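Local coordinates for protein putative endo-1,4-beta-xylanase (PDB 5MSX) that probably hydrolyses glycosidic bonds in plant pectin as a family 43 glycoside hydrolase, with arabinofuranosidase as its likely activity, at residues G201-G209 / G261-Y272; E221-M229 / A240-Y251. All coordinates share one frame; numbering follows the deposited sequence. Where two conformers were deposited one is given.

Interaction 1. Residues G201-G209 / G261-Y272; sequences GPIFFKRKG and GCVFHPEGTDNY. With EDO (1,2-ethanediol), chain V; EDO (1,2-ethanediol), chain B.
Arg207 takes hold of Asp270 side-on, with NE and NH2 each donating to a different carboxylate oxygen in a two-pronged salt bridge. Arg207 NH2 lies 3.0 Å from Asp270 OD2, and Arg207 NE is 3.2 Å from Asp270 OD1. Both oxygens accept through their syn lone pairs, but the guanidinium and carboxylate planes are inclined by 28°, twisting the fork. The reach comes from an arginine chain that leaves CA with CG opposite the backbone N (chi1 173°) and stays extended to NE. Its methylenes pass obliquely by Tyr272, bringing Arg207 CD to 3.7 Å from Tyr272 CE1. Phe295, outside the two segments, adds a cation-pi partner to the guanidinium, and Lys208 brings a second positive charge near Asp270 without forming a salt bridge.

Next along the contact, the Phe205 and Tyr272 rings meet obliquely, their centroids 5.7 Å apart, while His265 CB sits over the centre of one Tyr272 face. Val263 points CG1 at a face of Phe205, a CH-pi contact of 4.1 Å from Val263 CG1 to the ring centroid.

In the five-bladed beta-propeller of family 43, this is a seam between neighbouring blades: strands 203-207 and 261-264 run nearly parallel, 9° apart, at a closest axis separation of 6.9 Å. Side chains, not backbone pairing, fill that spacing. Ile203 crosses Val263 at about a right angle, with Ile203 CG2 3.8 Å from Val263 CG2. Its other branch reaches the backbone of 261-272, placing Ile203 CD1 3.5 Å from Cys262 CA. Where the seam approaches Gly201 and Gly261, a water donates to Pro202 O and Gly261 O. This end borders the predicted catalytic site: Gly201 N is hydrogen-bonded to Asp154 OD2, a residue predicted to tune and orient the proton donor.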
loop_
_atom_site.group_PDB
_atom_site.type_symbol
_atom_site.label_atom_id
_atom_site.label_comp_id
_atom_site.label_asym_id
_atom_site.label_seq_id
_atom_site.Cartn_x
_atom_site.Cartn_y
_atom_site.Cartn_z
ATOM N N GLY C 201 -3.279 -20.818 -17.773
ATOM C CA GLY C 201 -2.835 -21.298 -16.461
ATOM C C GLY C 201 -1.382 -21.031 -16.077
ATOM O O GLY C 201 -0.718 -21.924 -15.564
ATOM N N PRO C 202 -0.893 -19.803 -16.288
ATOM C CA PRO C 202 0.515 -19.542 -15.896
ATOM C C PRO C 202 0.780 -19.770 -14.394
ATOM O O PRO C 202 -0.069 -19.524 -13.575
ATOM C CB PRO C 202 0.719 -18.068 -16.265
ATOM C CG PRO C 202 -0.659 -17.487 -16.367
ATOM C CD PRO C 202 -1.559 -18.595 -16.819
ATOM N N ILE C 203 1.948 -20.290 -14.093
ATOM C CA ILE C 203 2.463 -20.436 -12.751
ATOM C C ILE C 203 3.796 -19.758 -12.784
ATOM O O ILE C 203 4.546 -19.983 -13.715
ATOM C CB ILE C 203 2.662 -21.942 -12.378
ATOM C CG1 ILE C 203 1.291 -22.652 -12.329
ATOM C CG2 ILE C 203 3.495 -22.118 -11.089
ATOM C CD1 ILE C 203 1.411 -24.191 -12.234
ATOM N N PHE C 204 4.078 -18.917 -11.792
ATOM C CA PHE C 204 5.367 -18.227 -11.698
ATOM C C PHE C 204 5.867 -18.267 -10.265
ATOM O O PHE C 204 5.103 -18.017 -9.303
ATOM C CB PHE C 204 5.256 -16.770 -12.164
ATOM C CG PHE C 204 6.577 -16.074 -12.254
ATOM C CD1 PHE C 204 7.122 -15.446 -11.138
ATOM C CD2 PHE C 204 7.295 -16.062 -13.449
ATOM C CE1 PHE C 204 8.351 -14.811 -11.209
ATOM C CE2 PHE C 204 8.522 -15.444 -13.524
ATOM C CZ PHE C 204 9.055 -14.803 -12.395
ATOM N N PHE C 205 7.152 -18.579 -10.123
ATOM C CA PHE C 205 7.820 -18.530 -8.829
ATOM C C PHE C 205 9.335 -18.345 -8.978
ATOM O O PHE C 205 9.925 -18.572 -10.057
ATOM C CB PHE C 205 7.499 -19.752 -7.974
ATOM C CG PHE C 205 8.025 -21.029 -8.535
ATOM C CD1 PHE C 205 7.281 -21.747 -9.467
ATOM C CD2 PHE C 205 9.274 -21.525 -8.151
ATOM C CE1 PHE C 205 7.786 -22.940 -9.997
ATOM C CE2 PHE C 205 9.776 -22.698 -8.719
ATOM C CZ PHE C 205 9.037 -23.387 -9.640
ATOM N N LYS C 206 9.946 -17.943 -7.866
ATOM C CA LYS C 206 11.367 -17.691 -7.787
ATOM C C LYS C 206 11.971 -18.661 -6.767
ATOM O O LYS C 206 11.480 -18.742 -5.656
ATOM C CB LYS C 206 11.627 -16.263 -7.328
ATOM C CG LYS C 206 13.099 -15.855 -7.354
ATOM C CD LYS C 206 13.290 -14.451 -6.795
ATOM C CE LYS C 206 14.630 -13.844 -7.205
ATOM N NZ LYS C 206 14.613 -12.450 -6.708
ATOM N N ARG C 207 13.045 -19.357 -7.133
ATOM C CA ARG C 207 13.755 -20.224 -6.198
ATOM C C ARG C 207 15.272 -20.095 -6.375
ATOM O O ARG C 207 15.783 -20.309 -7.481
ATOM C CB ARG C 207 13.335 -21.678 -6.400
ATOM C CG ARG C 207 14.144 -22.694 -5.578
ATOM C CD ARG C 207 13.630 -24.093 -5.805
ATOM N NE ARG C 207 14.340 -25.138 -5.055
ATOM C CZ ARG C 207 15.508 -25.677 -5.419
ATOM N NH1 ARG C 207 16.189 -25.257 -6.491
ATOM N NH2 ARG C 207 16.015 -26.652 -4.684
ATOM N N LYS C 208 15.973 -19.753 -5.285
ATOM C CA LYS C 208 17.449 -19.627 -5.287
ATOM C C LYS C 208 17.960 -18.767 -6.429
ATOM O O LYS C 208 18.827 -19.174 -7.181
ATOM C CB LYS C 208 18.097 -21.019 -5.327
ATOM C CG LYS C 208 17.758 -21.829 -4.092
ATOM C CD LYS C 208 18.340 -23.222 -4.110
ATOM C CE LYS C 208 17.953 -23.935 -2.820
ATOM N NZ LYS C 208 18.776 -25.149 -2.556
ATOM N N GLY C 209 17.358 -17.591 -6.588
ATOM C CA GLY C 209 17.730 -16.653 -7.641
ATOM C C GLY C 209 17.275 -16.952 -9.061
ATOM O O GLY C 209 17.620 -16.195 -9.963
ATOM N N GLY C 261 -2.914 -25.858 -12.707
ATOM C CA GLY C 261 -2.835 -25.905 -11.256
ATOM C C GLY C 261 -1.901 -24.864 -10.693
ATOM O O GLY C 261 -1.969 -23.704 -11.091
ATOM N N CYS C 262 -1.046 -25.253 -9.750
ATOM C CA CYS C 262 -0.127 -24.291 -9.136
ATOM C C CYS C 262 1.109 -25.017 -8.639
ATOM O O CYS C 262 1.173 -26.262 -8.680
ATOM C CB CYS C 262 -0.782 -23.555 -7.978
ATOM S SG CYS C 262 -1.182 -24.664 -6.606
ATOM N N VAL C 263 2.070 -24.219 -8.191
ATOM C CA VAL C 263 3.229 -24.646 -7.410
ATOM C C VAL C 263 3.210 -23.952 -6.052
ATOM O O VAL C 263 2.872 -22.778 -5.933
ATOM C CB VAL C 263 4.581 -24.401 -8.158
ATOM C CG1 VAL C 263 5.804 -24.640 -7.259
ATOM C CG2 VAL C 263 4.657 -25.315 -9.377
ATOM N N PHE C 264 3.557 -24.703 -5.013
ATOM C CA PHE C 264 3.673 -24.149 -3.683
ATOM C C PHE C 264 4.733 -24.898 -2.853
ATOM O O PHE C 264 5.106 -26.023 -3.164
ATOM C CB PHE C 264 2.305 -24.142 -2.961
ATOM C CG PHE C 264 1.849 -25.495 -2.528
ATOM C CD1 PHE C 264 1.186 -26.323 -3.401
ATOM C CD2 PHE C 264 2.132 -25.955 -1.238
ATOM C CE1 PHE C 264 0.776 -27.601 -3.002
ATOM C CE2 PHE C 264 1.753 -27.227 -0.823
ATOM C CZ PHE C 264 1.072 -28.052 -1.703
ATOM N N HIS C 265 5.190 -24.234 -1.796
ATOM C CA HIS C 265 6.032 -24.833 -0.798
ATOM C C HIS C 265 5.551 -24.357 0.567
ATOM O O HIS C 265 5.271 -23.188 0.723
ATOM C CB HIS C 265 7.516 -24.490 -1.044
ATOM C CG HIS C 265 7.882 -23.058 -0.825
ATOM N ND1 HIS C 265 8.381 -22.594 0.375
ATOM C CD2 HIS C 265 7.918 -22.005 -1.674
ATOM C CE1 HIS C 265 8.666 -21.307 0.272
ATOM N NE2 HIS C 265 8.397 -20.926 -0.961
ATOM N N PRO C 266 5.426 -25.272 1.541
ATOM C CA PRO C 266 5.115 -24.844 2.912
ATOM C C PRO C 266 6.157 -23.843 3.424
ATOM O O PRO C 266 7.343 -24.019 3.177
ATOM C CB PRO C 266 5.186 -26.144 3.721
ATOM C CG PRO C 266 4.896 -27.217 2.723
ATOM C CD PRO C 266 5.452 -26.735 1.411
ATOM N N GLU C 267 5.697 -22.803 4.104
ATOM C CA GLU C 267 6.577 -21.745 4.610
ATOM C C GLU C 267 7.782 -22.306 5.395
ATOM O O GLU C 267 7.659 -23.269 6.139
ATOM C CB GLU C 267 5.762 -20.749 5.469
ATOM C CG GLU C 267 6.505 -19.510 5.971
ATOM C CD GLU C 267 6.994 -18.556 4.880
ATOM O OE1 GLU C 267 7.020 -18.904 3.674
ATOM O OE2 GLU C 267 7.386 -17.427 5.241
ATOM N N GLY C 268 8.948 -21.705 5.197
ATOM C CA GLY C 268 10.165 -22.170 5.865
ATOM C C GLY C 268 10.711 -23.519 5.406
ATOM O O GLY C 268 11.529 -24.080 6.119
ATOM N N THR C 269 10.286 -24.052 4.241
ATOM C CA THR C 269 10.852 -25.310 3.696
ATOM C C THR C 269 11.344 -25.127 2.264
ATOM O O THR C 269 10.991 -24.150 1.597
ATOM C CB THR C 269 9.842 -26.474 3.692
ATOM O OG1 THR C 269 8.839 -26.264 2.671
ATOM C CG2 THR C 269 9.175 -26.629 5.067
ATOM N N ASP C 270 12.150 -26.076 1.791
ATOM C CA ASP C 270 12.480 -26.183 0.359
ATOM C C ASP C 270 11.729 -27.350 -0.303
ATOM O O ASP C 270 12.199 -27.914 -1.289
ATOM C CB ASP C 270 13.992 -26.364 0.163
ATOM C CG ASP C 270 14.431 -26.189 -1.311
ATOM O OD1 ASP C 270 14.077 -25.159 -1.914
ATOM O OD2 ASP C 270 15.131 -27.070 -1.870
ATOM N N ASN C 271 10.572 -27.728 0.238
ATOM C CA ASN C 271 9.822 -28.846 -0.304
ATOM C C ASN C 271 8.796 -28.235 -1.206
ATOM O O ASN C 271 7.884 -27.565 -0.725
ATOM C CB ASN C 271 9.170 -29.667 0.807
ATOM C CG ASN C 271 10.180 -30.181 1.819
ATOM O OD1 ASN C 271 9.932 -30.138 3.024
ATOM N ND2 ASN C 271 11.326 -30.657 1.338
ATOM N N TYR C 272 8.978 -28.400 -2.510
ATOM C CA TYR C 272 8.016 -27.865 -3.475
ATOM C C TYR C 272 7.054 -28.980 -3.913
ATOM O O TYR C 272 7.423 -30.161 -3.935
ATOM C CB TYR C 272 8.744 -27.260 -4.678
ATOM C CG TYR C 272 9.335 -25.915 -4.408
ATOM C CD1 TYR C 272 10.433 -25.772 -3.559
ATOM C CD2 TYR C 272 8.775 -24.765 -4.947
ATOM C CE1 TYR C 272 10.980 -24.526 -3.296
ATOM C CE2 TYR C 272 9.313 -23.517 -4.680
ATOM C CZ TYR C 272 10.405 -23.406 -3.857
ATOM O OH TYR C 272 10.928 -22.171 -3.582
HETATM C C1 EDO V . 3.240 -20.334 -1.762
HETATM O O1 EDO V . 4.296 -21.303 -1.911
HETATM C C2 EDO V . 2.799 -20.219 -0.319
HETATM O O2 EDO V . 2.759 -21.500 0.323
HETATM C C1 EDO B . 6.613 -30.697 5.444
HETATM O O1 EDO B . 5.974 -29.494 4.965
HETATM C C2 EDO B . 6.900 -31.621 4.263
HETATM O O2 EDO B . 7.090 -30.831 3.068
HETATM O O HOH W 1 -1.921 -21.178 -12.258
#

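Interaction 2. Residues E221-M229 / A240-Y251; sequences EKYQYAYVM and APEQDIISTTNY. With EDO (1,2-ethanediol), chain D.
Gln224 turns CG away from its carbonyl carbon (chi1 -57°) and extends, while Thr248 sets OG1 opposite its backbone N (chi1 -169°); these torsions bring Gln224 NE2 level with Thr248 OG1 on two side chains pointing the same way. Gln224 NE2 donates to Thr248 OG1 over 2.8 Å, with 162° at the hydrogen and the acceptor close to the amide plane. The end of Tyr227 nears the other segment: Pro241 CD lies over one ring face, Pro241 CG comes within 3.5 Å of Tyr227 CZ, and the Ile246 side chain crosses at about a right angle, with CG2 3.6 Å from Tyr227 CD1.

Between these ends the backbones pair as the third and outermost strands, counted from the propeller axis, of a four-stranded blade; 245-247 is a short, weakly bonded edge strand with a classic beta bulge, Ile246 and Ser247 both facing Tyr225. Ile246 N donates to Tyr225 O at 2.9 Å, Ser247 N adds a weak bond there, and Tyr225 N returns one to Ser247 O at 3.2 Å. Ser247 OG lies at the Tyr225 ring edge and is hydrogen-bonded to Pro258 O. A water links Tyr227 OH, also bonded to Ile301 N, to Gln243 O.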
loop_
_atom_site.group_PDB
_atom_site.type_symbol
_atom_site.label_atom_id
_atom_site.label_comp_id
_atom_site.label_asym_id
_atom_site.label_seq_id
_atom_site.Cartn_x
_atom_site.Cartn_y
_atom_site.Cartn_z
ATOM N N GLU C 221 -7.450 -34.127 -22.525
ATOM C CA GLU C 221 -6.449 -35.155 -22.249
ATOM C C GLU C 221 -5.083 -34.732 -22.727
ATOM O O GLU C 221 -4.101 -35.258 -22.216
ATOM C CB GLU C 221 -6.759 -36.514 -22.925
ATOM C CG GLU C 221 -8.110 -37.109 -22.596
ATOM C CD GLU C 221 -9.168 -36.801 -23.646
ATOM O OE1 GLU C 221 -9.282 -35.610 -24.065
ATOM O OE2 GLU C 221 -9.911 -37.739 -24.056
ATOM N N LYS C 222 -5.006 -33.810 -23.702
ATOM C CA LYS C 222 -3.676 -33.345 -24.185
ATOM C C LYS C 222 -3.031 -32.210 -23.382
ATOM O O LYS C 222 -1.975 -31.752 -23.741
ATOM C CB LYS C 222 -3.714 -32.968 -25.667
ATOM C CG LYS C 222 -4.195 -34.074 -26.597
ATOM C CD LYS C 222 -3.176 -35.193 -26.758
ATOM C CE LYS C 222 -3.799 -36.410 -27.444
ATOM N NZ LYS C 222 -2.779 -37.460 -27.746
ATOM N N TYR C 223 -3.650 -31.767 -22.292
ATOM C CA TYR C 223 -3.063 -30.751 -21.400
ATOM C C TYR C 223 -1.644 -31.173 -20.963
ATOM O O TYR C 223 -1.425 -32.341 -20.598
ATOM C CB TYR C 223 -3.926 -30.600 -20.162
ATOM C CG TYR C 223 -4.606 -29.282 -19.900
ATOM C CD1 TYR C 223 -3.969 -28.060 -20.184
ATOM C CD2 TYR C 223 -5.836 -29.239 -19.253
ATOM C CE1 TYR C 223 -4.570 -26.847 -19.872
ATOM C CE2 TYR C 223 -6.438 -28.013 -18.915
ATOM C CZ TYR C 223 -5.785 -26.828 -19.227
ATOM O OH TYR C 223 -6.320 -25.615 -18.914
ATOM N N GLN C 224 -0.687 -30.259 -21.100
ATOM C CA GLN C 224 0.666 -30.405 -20.580
ATOM C C GLN C 224 1.116 -29.075 -19.958
ATOM O O GLN C 224 0.593 -27.986 -20.305
ATOM C CB GLN C 224 1.644 -30.769 -21.677
ATOM C CG GLN C 224 1.300 -32.028 -22.450
ATOM C CD GLN C 224 2.227 -32.242 -23.645
ATOM O OE1 GLN C 224 2.267 -31.438 -24.536
ATOM N NE2 GLN C 224 2.979 -33.308 -23.635
ATOM N N TYR C 225 2.059 -29.167 -19.033
ATOM C CA TYR C 225 2.808 -27.980 -18.594
ATOM C C TYR C 225 4.202 -28.060 -19.184
ATOM O O TYR C 225 4.871 -29.111 -19.154
ATOM C CB TYR C 225 2.863 -27.850 -17.061
ATOM C CG TYR C 225 1.833 -26.950 -16.433
ATOM C CD1 TYR C 225 1.957 -25.571 -16.501
ATOM C CD2 TYR C 225 0.711 -27.471 -15.762
ATOM C CE1 TYR C 225 1.015 -24.721 -15.920
ATOM C CE2 TYR C 225 -0.242 -26.631 -15.181
ATOM C CZ TYR C 225 -0.071 -25.241 -15.252
ATOM O OH TYR C 225 -0.993 -24.372 -14.689
ATOM N N ALA C 226 4.628 -26.913 -19.710
ATOM C CA ALA C 226 5.998 -26.673 -20.127
ATOM C C ALA C 226 6.531 -25.487 -19.340
ATOM O O ALA C 226 5.776 -24.851 -18.576
ATOM C CB ALA C 226 6.040 -26.405 -21.615
ATOM N N TYR C 227 7.825 -25.190 -19.473
ATOM C CA TYR C 227 8.399 -24.062 -18.740
ATOM C C TYR C 227 9.656 -23.504 -19.398
ATOM O O TYR C 227 10.238 -24.122 -20.274
ATOM C CB TYR C 227 8.678 -24.401 -17.261
ATOM C CG TYR C 227 9.987 -25.080 -17.033
ATOM C CD1 TYR C 227 10.198 -26.384 -17.471
ATOM C CD2 TYR C 227 11.045 -24.430 -16.392
ATOM C CE1 TYR C 227 11.397 -27.037 -17.261
ATOM C CE2 TYR C 227 12.261 -25.077 -16.194
ATOM C CZ TYR C 227 12.421 -26.389 -16.623
ATOM O OH TYR C 227 13.619 -27.059 -16.420
ATOM N N VAL C 228 9.969 -22.280 -18.979
ATOM C CA VAL C 228 11.198 -21.565 -19.252
ATOM C C VAL C 228 11.721 -20.926 -17.953
ATOM O O VAL C 228 10.994 -20.827 -16.940
ATOM C CB VAL C 228 11.006 -20.468 -20.342
ATOM C CG1 VAL C 228 10.646 -21.107 -21.664
ATOM C CG2 VAL C 228 9.946 -19.425 -19.969
ATOM N N MET C 229 12.983 -20.517 -17.981
ATOM C CA MET C 229 13.690 -20.002 -16.787
ATOM C C MET C 229 14.422 -18.726 -17.108
ATOM O O MET C 229 14.903 -18.564 -18.229
ATOM C CB MET C 229 14.776 -20.953 -16.342
ATOM C CG MET C 229 14.300 -22.184 -15.664
ATOM S SD MET C 229 15.693 -23.326 -15.494
ATOM C CE MET C 229 16.129 -23.718 -17.163
ATOM N N ALA C 240 14.975 -21.757 -22.441
ATOM C CA ALA C 240 14.264 -23.036 -22.410
ATOM C C ALA C 240 15.265 -24.185 -22.288
ATOM O O ALA C 240 16.202 -24.246 -23.058
ATOM C CB ALA C 240 13.453 -23.201 -23.677
ATOM N N PRO C 241 15.084 -25.087 -21.320
ATOM C CA PRO C 241 15.930 -26.286 -21.250
ATOM C C PRO C 241 15.439 -27.314 -22.248
ATOM O O PRO C 241 14.299 -27.211 -22.732
ATOM C CB PRO C 241 15.695 -26.789 -19.831
ATOM C CG PRO C 241 14.285 -26.403 -19.559
ATOM C CD PRO C 241 14.047 -25.097 -20.277
ATOM N N GLU C 242 16.267 -28.309 -22.539
ATOM C CA GLU C 242 15.879 -29.394 -23.464
ATOM C C GLU C 242 14.680 -30.196 -22.949
ATOM O O GLU C 242 13.750 -30.503 -23.699
ATOM C CB GLU C 242 17.065 -30.345 -23.711
ATOM N N GLN C 243 14.693 -30.502 -21.658
ATOM C CA GLN C 243 13.641 -31.263 -20.999
ATOM C C GLN C 243 12.643 -30.258 -20.383
ATOM O O GLN C 243 12.580 -30.065 -19.153
ATOM C CB GLN C 243 14.322 -32.147 -19.947
ATOM C CG GLN C 243 13.466 -33.158 -19.236
ATOM C CD GLN C 243 14.308 -34.042 -18.298
ATOM O OE1 GLN C 243 15.005 -33.541 -17.415
ATOM N NE2 GLN C 243 14.233 -35.349 -18.483
ATOM N N ASP C 244 11.886 -29.594 -21.257
ATOM C CA ASP C 244 10.970 -28.502 -20.879
ATOM C C ASP C 244 9.497 -28.926 -20.583
ATOM O O ASP C 244 8.719 -28.112 -20.099
ATOM C CB ASP C 244 11.023 -27.350 -21.922
ATOM C CG ASP C 244 10.356 -27.717 -23.272
ATOM O OD1 ASP C 244 10.381 -28.915 -23.650
ATOM O OD2 ASP C 244 9.790 -26.810 -23.934
ATOM N N ILE C 245 9.123 -30.176 -20.858
ATOM C CA ILE C 245 7.779 -30.662 -20.550
ATOM C C ILE C 245 7.798 -31.278 -19.154
ATOM O O ILE C 245 8.420 -32.294 -18.922
ATOM C CB ILE C 245 7.274 -31.701 -21.553
ATOM C CG1 ILE C 245 7.179 -31.097 -22.969
ATOM C CG2 ILE C 245 5.919 -32.239 -21.129
ATOM C CD1 ILE C 245 5.966 -30.249 -23.251
ATOM N N ILE C 246 7.093 -30.658 -18.230
ATOM C CA ILE C 246 7.147 -31.114 -16.858
ATOM C C ILE C 246 5.926 -31.908 -16.398
ATOM O O ILE C 246 6.040 -32.589 -15.417
ATOM C CB ILE C 246 7.534 -30.010 -15.872
ATOM C CG1 ILE C 246 6.520 -28.886 -15.851
ATOM C CG2 ILE C 246 8.927 -29.475 -16.212
ATOM C CD1 ILE C 246 6.977 -27.712 -15.019
ATOM N N SER C 247 4.790 -31.814 -17.084
ATOM C CA SER C 247 3.644 -32.679 -16.812
ATOM C C SER C 247 2.993 -33.042 -18.107
ATOM O O SER C 247 2.892 -32.206 -19.000
ATOM C CB SER C 247 2.628 -32.050 -15.858
ATOM O OG SER C 247 1.883 -31.016 -16.456
ATOM N N THR C 248 2.602 -34.304 -18.227
ATOM C CA THR C 248 1.992 -34.833 -19.440
ATOM C C THR C 248 1.254 -36.132 -19.107
ATOM O O THR C 248 1.534 -36.745 -18.084
ATOM C CB THR C 248 3.049 -35.068 -20.555
ATOM O OG1 THR C 248 2.375 -35.345 -21.783
ATOM C CG2 THR C 248 4.005 -36.259 -20.234
ATOM N N THR C 249 0.312 -36.537 -19.953
ATOM C CA THR C 249 -0.410 -37.804 -19.771
ATOM C C THR C 249 0.555 -38.972 -19.499
ATOM O O THR C 249 1.597 -39.092 -20.152
ATOM C CB THR C 249 -1.323 -38.105 -20.979
ATOM O OG1 THR C 249 -2.415 -37.176 -20.969
ATOM C CG2 THR C 249 -1.869 -39.587 -20.957
ATOM N N ASN C 250 0.241 -39.750 -18.461
ATOM C CA ASN C 250 0.942 -41.004 -18.146
ATOM C C ASN C 250 -0.072 -42.144 -18.351
ATOM O O ASN C 250 -0.946 -42.419 -17.483
ATOM C CB ASN C 250 1.461 -40.972 -16.726
ATOM C CG ASN C 250 2.279 -42.212 -16.372
ATOM O OD1 ASN C 250 1.966 -43.328 -16.795
ATOM N ND2 ASN C 250 3.295 -42.023 -15.549
ATOM N N TYR C 251 0.034 -42.782 -19.512
ATOM C CA TYR C 251 -0.912 -43.804 -19.954
ATOM C C TYR C 251 -0.898 -45.000 -19.001
ATOM O O TYR C 251 -1.944 -45.488 -18.595
ATOM C CB TYR C 251 -0.588 -44.246 -21.395
ATOM C CG TYR C 251 -0.961 -43.209 -22.426
ATOM C CD1 TYR C 251 -2.279 -43.086 -22.855
ATOM C CD2 TYR C 251 -0.014 -42.334 -22.961
ATOM C CE1 TYR C 251 -2.645 -42.132 -23.789
ATOM C CE2 TYR C 251 -0.382 -41.374 -23.899
ATOM C CZ TYR C 251 -1.700 -41.291 -24.295
ATOM O OH TYR C 251 -2.107 -40.372 -25.209
HETATM C C1 EDO D . 10.815 -33.377 -24.396
HETATM O O1 EDO D . 12.046 -33.921 -23.932
HETATM C C2 EDO D . 10.540 -32.124 -23.601
HETATM O O2 EDO D . 10.524 -32.382 -22.188
HETATM O O HOH W 2 -0.916 -34.747 -21.921
HETATM O O HOH W 3 13.900 -29.464 -16.978
HETATM O O HOH W 4 9.353 -24.515 -22.798
#

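How the interactions relate
From the N-terminal side the chain enters at 201-209, the inner strand of one blade, then runs through strand 210-217 to 221-229. Interaction 2 closes there over just ten intervening residues, when 240-251 returns to complete the blade's outer edge. Interaction 1 closes later, after 51 residues, as 261-272 opens the next sheet, so the smaller loop lies wholly within the larger without crossing it. One contact is thus within a blade, the other between blades. Tyr225 joins them: its OH is 2.6 Å from Gly201 O and 3.1 Å from Gly261 N, probable hydrogen bonds to the glycines that directly follow the predicted proton donor Glu200 and His260, a residue seen to bind calcium.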